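Local coordinates for proline iminopeptidase-related protein (PDB 2YYS), which is of unknown function but belongs to the S33 peptidases of the alpha/beta hydrolase fold, and so may be a hydrolase acting on peptides, at residues V129-P132 and W133-A136; A145-D149 and P150-L154; P70-P73 and R74-T77; H102-G105 and A106-A109. One frame throughout, in Å; residues are numbered along the deposited sequence.

Contact 1 (V129-P132 and W133-A136); sequences VNFP and WLAA
N130 meets W133 because a chi1 of -172° puts the N130 amide beside its own carbonyl carbon, turned toward the start of helix 131-141, while W133, with chi1 at 178°, carries its indole off the helix and leaves only CB against that amide. The result is an asparagine N-cap. It opens the first helix after strand 119-125, where the cap region of this family usually begins. N130 OD1 accepts from W133 N at 3.0 Å, but the donor stands well above the amide plane rather than on a lone pair. N130 CG also touches W133 CB at 3.5 Å, the two side chains crossing at about a right angle with amide and indole planes 52° apart. N130 ND2 is bonded to Y235 OH, so both ends of the amide are held and its rotation is fixed. The main chain takes over at once: N130 O receives L134 N at 3.2 Å, and P132 O receives A136 N at 3.0 Å. The F131 ring meets W206 edge-to-face and only brushes L134, F131 CD1 to L134 CD2 at 4.4 Å. Between the bonds of L134 N and A136 N, A135 N donates to F131 O at 2.9 Å.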
# COMPACT_ATOMS: atom_id res chain seq x y z
N VAL A 129 -6.00 3.63 -6.52
CA VAL A 129 -7.35 3.99 -6.12
C VAL A 129 -8.42 3.69 -7.18
O VAL A 129 -9.58 3.56 -6.84
CB VAL A 129 -7.45 5.48 -5.76
CG1 VAL A 129 -6.51 5.83 -4.61
CG2 VAL A 129 -7.16 6.35 -6.96
N ASN A 130 -8.01 3.60 -8.44
CA ASN A 130 -8.93 3.42 -9.55
C ASN A 130 -8.59 2.11 -10.24
O ASN A 130 -7.69 2.05 -11.06
CB ASN A 130 -8.84 4.60 -10.53
CG ASN A 130 -9.92 4.54 -11.61
OD1 ASN A 130 -10.46 3.48 -11.89
ND2 ASN A 130 -10.24 5.69 -12.22
N PHE A 131 -9.33 1.06 -9.90
CA PHE A 131 -9.08 -0.26 -10.45
C PHE A 131 -9.52 -0.41 -11.91
O PHE A 131 -8.82 -1.07 -12.67
CB PHE A 131 -9.65 -1.35 -9.55
CG PHE A 131 -8.78 -1.66 -8.37
CD1 PHE A 131 -7.83 -2.68 -8.44
CD2 PHE A 131 -8.84 -0.89 -7.22
CE1 PHE A 131 -6.99 -2.95 -7.37
CE2 PHE A 131 -8.00 -1.15 -6.15
CZ PHE A 131 -7.07 -2.19 -6.23
N PRO A 132 -10.66 0.15 -12.32
CA PRO A 132 -10.96 0.20 -13.75
C PRO A 132 -9.83 0.80 -14.58
O PRO A 132 -9.56 0.30 -15.65
CB PRO A 132 -12.23 1.06 -13.83
CG PRO A 132 -12.93 0.75 -12.53
CD PRO A 132 -11.78 0.67 -11.52
N TRP A 133 -9.19 1.85 -14.08
CA TRP A 133 -8.04 2.45 -14.77
C TRP A 133 -6.88 1.45 -14.87
O TRP A 133 -6.28 1.29 -15.93
CB TRP A 133 -7.58 3.73 -14.04
CG TRP A 133 -6.37 4.36 -14.65
CD1 TRP A 133 -6.34 5.19 -15.74
CD2 TRP A 133 -5.01 4.20 -14.23
NE1 TRP A 133 -5.04 5.56 -16.02
CE2 TRP A 133 -4.21 4.97 -15.11
CE3 TRP A 133 -4.38 3.50 -13.18
CZ2 TRP A 133 -2.82 5.05 -14.98
CZ3 TRP A 133 -3.00 3.57 -13.05
CH2 TRP A 133 -2.23 4.35 -13.95
N LEU A 134 -6.57 0.78 -13.76
CA LEU A 134 -5.51 -0.23 -13.75
C LEU A 134 -5.79 -1.36 -14.73
O LEU A 134 -4.88 -1.86 -15.38
CB LEU A 134 -5.30 -0.77 -12.34
CG LEU A 134 -4.19 -1.81 -12.11
CD1 LEU A 134 -2.85 -1.34 -12.68
CD2 LEU A 134 -4.04 -2.12 -10.63
N ALA A 135 -7.06 -1.75 -14.82
CA ALA A 135 -7.46 -2.83 -15.73
C ALA A 135 -7.28 -2.40 -17.19
O ALA A 135 -6.84 -3.17 -18.02
CB ALA A 135 -8.91 -3.24 -15.46
N ALA A 136 -7.63 -1.16 -17.49
CA ALA A 136 -7.35 -0.58 -18.80
C ALA A 136 -5.85 -0.62 -19.10
O ALA A 136 -5.47 -0.95 -20.21
CB ALA A 136 -7.88 0.85 -18.87

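Contact 2 (A145-D149 and P150-L154); sequences APLPD and PEENL
Hydrogen bonding between D149 and the first turn of helix 150-160 comes first. With chi1 at -176°, the D149 carboxylate lies beside its own carbonyl carbon and places OD1 near the N-H groups of the first turn. D149 OD1 takes E151 N at 3.0 Å through a bent, weak bond and E152 N at 3.3 Å through a straighter but also weak one. One oxygen is therefore shared by two amides and neither bond is strong. The main chain adds a firmer link, N153 N to D149 O at 3.0 Å, with the donor in the carbonyl plane.

Water forms the second group. One molecule donates to D149 OD1 at 3.0 Å and to E151 OE1 at 2.6 Å, bridging two carboxylates. A second accepts from D149 N and donates to E152 OE1 at 2.7 Å. These bridges probably ease the crowding of like charges, and E151 OE1 has a further partner in the salt bridge to R207.

Van der Waals contact is slight and lies at the surface. L147 CD1 rests against the carboxylate carbon E152 CD at 3.8 Å, and D149 CB meets E152 CB at 3.9 Å. P150, which has no N-H to satisfy, fills the first helical position. Together these features mark an aspartate N-cap followed by proline and two glutamates, with acidic groups near the helix N-terminus, where they would probably interact favourably with the helix dipole.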
# COMPACT_ATOMS: atom_id res chain seq x y z
N ALA A 145 -7.07 -2.68 -27.07
CA ALA A 145 -7.86 -1.49 -26.84
C ALA A 145 -8.74 -1.77 -25.64
O ALA A 145 -9.49 -2.76 -25.66
CB ALA A 145 -8.71 -1.17 -28.05
N PRO A 146 -8.64 -0.96 -24.59
CA PRO A 146 -9.50 -1.12 -23.41
C PRO A 146 -11.01 -1.09 -23.71
O PRO A 146 -11.51 -0.26 -24.46
CB PRO A 146 -9.10 0.06 -22.52
CG PRO A 146 -7.73 0.45 -22.96
CD PRO A 146 -7.69 0.15 -24.43
N LEU A 147 -11.73 -2.05 -23.14
CA LEU A 147 -13.18 -2.08 -23.19
C LEU A 147 -13.76 -1.24 -22.05
O LEU A 147 -13.04 -0.91 -21.10
CB LEU A 147 -13.66 -3.53 -23.11
CG LEU A 147 -13.14 -4.43 -24.23
CD1 LEU A 147 -13.18 -5.90 -23.83
CD2 LEU A 147 -13.94 -4.20 -25.52
N PRO A 148 -15.05 -0.88 -22.14
CA PRO A 148 -15.72 -0.17 -21.04
C PRO A 148 -15.80 -0.98 -19.74
O PRO A 148 -15.77 -0.39 -18.66
CB PRO A 148 -17.13 0.13 -21.60
CG PRO A 148 -17.01 -0.02 -23.09
CD PRO A 148 -15.94 -1.06 -23.30
N ASP A 149 -15.87 -2.31 -19.83
CA ASP A 149 -16.05 -3.15 -18.66
C ASP A 149 -14.67 -3.57 -18.09
O ASP A 149 -13.92 -4.27 -18.76
CB ASP A 149 -16.89 -4.37 -19.04
CG ASP A 149 -17.20 -5.26 -17.85
OD1 ASP A 149 -16.36 -5.42 -16.95
OD2 ASP A 149 -18.28 -5.86 -17.74
N PRO A 150 -14.35 -3.14 -16.87
CA PRO A 150 -13.02 -3.40 -16.30
C PRO A 150 -12.69 -4.87 -16.04
O PRO A 150 -11.54 -5.25 -16.22
CB PRO A 150 -13.04 -2.60 -14.99
CG PRO A 150 -14.48 -2.38 -14.66
CD PRO A 150 -15.22 -2.37 -15.95
N GLU A 151 -13.66 -5.67 -15.62
CA GLU A 151 -13.42 -7.09 -15.39
C GLU A 151 -13.19 -7.84 -16.70
O GLU A 151 -12.43 -8.81 -16.72
CB GLU A 151 -14.57 -7.70 -14.57
CG GLU A 151 -14.65 -7.09 -13.16
CD GLU A 151 -15.80 -7.62 -12.32
OE1 GLU A 151 -16.98 -7.40 -12.68
OE2 GLU A 151 -15.53 -8.21 -11.26
N GLU A 152 -13.81 -7.38 -17.78
CA GLU A 152 -13.55 -7.90 -19.13
C GLU A 152 -12.15 -7.49 -19.62
O GLU A 152 -11.49 -8.25 -20.32
CB GLU A 152 -14.63 -7.41 -20.12
CG GLU A 152 -15.31 -8.50 -20.94
CD GLU A 152 -15.94 -7.97 -22.24
OE1 GLU A 152 -16.51 -6.85 -22.23
OE2 GLU A 152 -15.86 -8.68 -23.28
N ASN A 153 -11.70 -6.30 -19.26
CA ASN A 153 -10.34 -5.89 -19.62
C ASN A 153 -9.33 -6.81 -18.98
O ASN A 153 -8.39 -7.25 -19.63
CB ASN A 153 -10.07 -4.44 -19.20
CG ASN A 153 -10.58 -3.45 -20.20
OD1 ASN A 153 -10.99 -2.35 -19.84
ND2 ASN A 153 -10.58 -3.84 -21.46
N LEU A 154 -9.54 -7.12 -17.71
CA LEU A 154 -8.67 -8.02 -16.98
C LEU A 154 -8.66 -9.41 -17.61
O LEU A 154 -7.60 -9.98 -17.86
CB LEU A 154 -9.13 -8.10 -15.53
CG LEU A 154 -8.25 -8.88 -14.56
CD1 LEU A 154 -6.89 -8.21 -14.35
CD2 LEU A 154 -8.99 -9.01 -13.24
O HOH W 1 -17.10 -4.18 -22.22
O HOH W 2 -17.48 -5.32 -14.22

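Contact 3 (P70-P73 and R74-T77); sequences PQDP and RLFT
An Asx turn overlaid on a short 3-10 turn links D72 to R74 and L75, in the surface loop between strand 54-58 and helix 78-91. D72 OD1 accepts R74 N at 3.3 Å, from above the carboxylate plane, which closes the Asx turn. D72 O takes L75 N at 3.1 Å and P73 O takes F76 N at 3.2 Å, two successive i to i+3 bonds that define the 3-10 winding. The R74 chain, bent at chi3 (-58°), folds back so that its NE and NH2 form a side-on salt bridge with OD1 and OD2 of the same carboxylate. R74 NE points along an almost perfectly straight N-H...O line (179°) to the syn lone pair of D72 OD1 at 3.0 Å, within the guanidinium plane. R74 NH2 reaches D72 OD2 less squarely, at 3.2 Å, because the two flat groups are turned 40° against each other. On the apolar side L75 CD1 packs against D72 CB at 3.9 Å and P70 CD at 4.1 Å, while F76 touches helix 195-202. Two donors of one residue, backbone N and side-chain NE, thus converge on D72 OD1; this double grip and the second bond to OD2 fix the carboxylate's rotation and would be expected to stabilise its negative charge.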
# COMPACT_ATOMS: atom_id res chain seq x y z
N PRO A 70 -11.04 -18.57 7.89
CA PRO A 70 -12.04 -19.52 7.38
C PRO A 70 -12.43 -19.18 5.94
O PRO A 70 -12.21 -18.05 5.49
CB PRO A 70 -13.25 -19.33 8.31
CG PRO A 70 -12.72 -18.68 9.56
CD PRO A 70 -11.48 -17.92 9.14
N GLN A 71 -12.99 -20.17 5.24
CA GLN A 71 -13.39 -19.99 3.85
C GLN A 71 -14.70 -19.21 3.77
O GLN A 71 -15.79 -19.79 3.71
CB GLN A 71 -13.50 -21.35 3.13
CG GLN A 71 -12.13 -22.02 2.84
CD GLN A 71 -11.27 -21.27 1.82
OE1 GLN A 71 -11.79 -20.63 0.89
NE2 GLN A 71 -9.94 -21.35 1.99
N ASP A 72 -14.58 -17.88 3.76
CA ASP A 72 -15.72 -16.98 3.83
C ASP A 72 -15.35 -15.63 3.22
O ASP A 72 -14.74 -14.79 3.87
CB ASP A 72 -16.18 -16.85 5.29
CG ASP A 72 -17.37 -15.94 5.46
OD1 ASP A 72 -17.93 -15.46 4.46
OD2 ASP A 72 -17.80 -15.63 6.59
N PRO A 73 -15.71 -15.42 1.95
CA PRO A 73 -15.35 -14.18 1.23
C PRO A 73 -15.85 -12.87 1.84
O PRO A 73 -15.33 -11.81 1.48
CB PRO A 73 -16.01 -14.38 -0.14
CG PRO A 73 -17.07 -15.42 0.10
CD PRO A 73 -16.47 -16.35 1.10
N ARG A 74 -16.83 -12.93 2.73
CA ARG A 74 -17.37 -11.74 3.38
C ARG A 74 -16.42 -11.14 4.41
O ARG A 74 -16.62 -10.03 4.88
CB ARG A 74 -18.69 -12.08 4.08
CG ARG A 74 -19.78 -12.58 3.13
CD ARG A 74 -21.02 -13.09 3.86
NE ARG A 74 -20.67 -14.19 4.76
CZ ARG A 74 -21.45 -14.68 5.71
NH1 ARG A 74 -22.68 -14.19 5.91
NH2 ARG A 74 -21.01 -15.67 6.48
N LEU A 75 -15.39 -11.89 4.78
CA LEU A 75 -14.36 -11.39 5.69
C LEU A 75 -13.43 -10.40 5.00
O LEU A 75 -12.73 -9.66 5.68
CB LEU A 75 -13.54 -12.56 6.25
CG LEU A 75 -14.34 -13.57 7.08
CD1 LEU A 75 -13.50 -14.83 7.31
CD2 LEU A 75 -14.81 -12.95 8.40
N PHE A 76 -13.45 -10.37 3.67
CA PHE A 76 -12.48 -9.62 2.89
C PHE A 76 -13.10 -8.40 2.23
O PHE A 76 -13.55 -8.46 1.09
CB PHE A 76 -11.84 -10.56 1.88
CG PHE A 76 -11.00 -11.61 2.52
CD1 PHE A 76 -9.80 -11.26 3.14
CD2 PHE A 76 -11.42 -12.93 2.57
CE1 PHE A 76 -9.02 -12.20 3.76
CE2 PHE A 76 -10.63 -13.90 3.18
CZ PHE A 76 -9.44 -13.54 3.79
N THR A 77 -13.13 -7.31 2.99
CA THR A 77 -13.65 -6.03 2.53
C THR A 77 -12.70 -4.92 2.94
O THR A 77 -11.90 -5.08 3.86
CB THR A 77 -15.04 -5.72 3.12
OG1 THR A 77 -14.94 -5.64 4.55
CG2 THR A 77 -16.07 -6.86 2.85

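Contact 4 (H102-G105 and A106-A109); sequences HGFG and AVVA
This is a buried strand-turn-helix contact at the nucleophile elbow of the alpha/beta hydrolase fold, where strand 97-102 passes through a tight turn into helix 105-115. Four residues, H102 to G105, form a type II' turn closed by G105 N to H102 O at 3.0 Å. G103 sits at its tip with phi 60° and psi -128°, the unusual backbone shape of the elbow residue in this fold. G103 O then receives A106 N at 3.0 Å, the donor lying above the carbonyl plane, and A106 CB presses on the same oxygen at 3.3 Å. A weak bond joins V107 N to F104 O at 3.0 Å. The i to i+4 pattern is reached with A109 N to G105 O at 2.9 Å, in the carbonyl plane. G105 CA lies 3.5 Å from H102 O, and a side chain there would run into that oxygen.

Side-chain contact comes from F104. Its ring, carried beside the carbonyl carbon by a chi1 of -178°, meets V107 obliquely, with F104 CE1 4.0 Å from V107 CB, and F104 CE2 lies 4.5 Å from V108 CG2. Beyond the turn, H102 NE2 is bonded to H255 O, and F104 packs against P35 and helix 78-91.

The chemistry is mostly that of the backbone. In hydrolases of this fold the residue at the elbow tip is commonly the nucleophile. Here that place belongs to G103, so the geometry of the elbow is kept but the tip offers no hydroxyl or thiol, and hydrolysis by the usual serine route is hard to envisage.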
# COMPACT_ATOMS: atom_id res chain seq x y z
N HIS A 102 1.19 1.58 0.65
CA HIS A 102 1.73 1.26 -0.65
C HIS A 102 0.67 0.55 -1.50
O HIS A 102 0.00 -0.36 -1.04
CB HIS A 102 2.97 0.37 -0.50
CG HIS A 102 3.64 0.05 -1.79
ND1 HIS A 102 3.79 -1.24 -2.24
CD2 HIS A 102 4.21 0.85 -2.73
CE1 HIS A 102 4.43 -1.22 -3.40
NE2 HIS A 102 4.70 0.03 -3.72
N GLY A 103 0.52 0.99 -2.75
CA GLY A 103 -0.42 0.38 -3.67
C GLY A 103 -1.85 0.47 -3.15
O GLY A 103 -2.30 1.54 -2.77
N PHE A 104 -2.53 -0.68 -3.13
CA PHE A 104 -3.88 -0.81 -2.62
C PHE A 104 -4.01 -0.36 -1.16
O PHE A 104 -5.07 0.06 -0.74
CB PHE A 104 -4.39 -2.25 -2.74
CG PHE A 104 -5.81 -2.43 -2.29
CD1 PHE A 104 -6.84 -1.70 -2.86
CD2 PHE A 104 -6.11 -3.30 -1.26
CE1 PHE A 104 -8.15 -1.87 -2.42
CE2 PHE A 104 -7.40 -3.47 -0.83
CZ PHE A 104 -8.42 -2.76 -1.40
N GLY A 105 -2.92 -0.47 -0.41
CA GLY A 105 -2.86 0.07 0.93
C GLY A 105 -3.40 1.49 1.02
O GLY A 105 -3.93 1.88 2.06
N ALA A 106 -3.23 2.27 -0.05
CA ALA A 106 -3.72 3.65 -0.08
C ALA A 106 -5.22 3.77 0.18
O ALA A 106 -5.62 4.66 0.89
CB ALA A 106 -3.39 4.31 -1.40
N VAL A 107 -6.03 2.90 -0.42
CA VAL A 107 -7.48 2.95 -0.19
C VAL A 107 -7.78 2.71 1.27
O VAL A 107 -8.65 3.37 1.85
CB VAL A 107 -8.26 1.93 -1.06
CG1 VAL A 107 -9.75 1.90 -0.68
CG2 VAL A 107 -8.14 2.28 -2.51
N VAL A 108 -7.06 1.76 1.87
CA VAL A 108 -7.27 1.46 3.27
C VAL A 108 -6.86 2.67 4.11
O VAL A 108 -7.59 3.06 5.00
CB VAL A 108 -6.50 0.20 3.73
CG1 VAL A 108 -6.75 -0.08 5.20
CG2 VAL A 108 -6.89 -1.02 2.88
N ALA A 109 -5.72 3.27 3.81
CA ALA A 109 -5.23 4.44 4.55
C ALA A 109 -6.19 5.64 4.46
O ALA A 109 -6.45 6.30 5.45
CB ALA A 109 -3.87 4.85 4.04

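Contact 4 is the core member, all of its touching residues buried near the centre of the chain; contact 1 is partly buried, and contacts 2 and 3 lie at the surface. Contacts 1 and 2 both cap helices, with an amide and a carboxylate respectively, and their helices, 131-141 and 150-160, pack together through A135 CB and P150 O at 3.4 Å. Contact 1 also reaches the elbow, where F131 CZ meets F104 CD1 at 3.4 Å. Contact 3 stands apart, its nearest atoms about 6 Å from contact 4. Contact 2 uses carboxylates and bridging waters, contact 3 a salt bridge, whereas contact 4 relies on glycines, backbone bonds and apolar side chains.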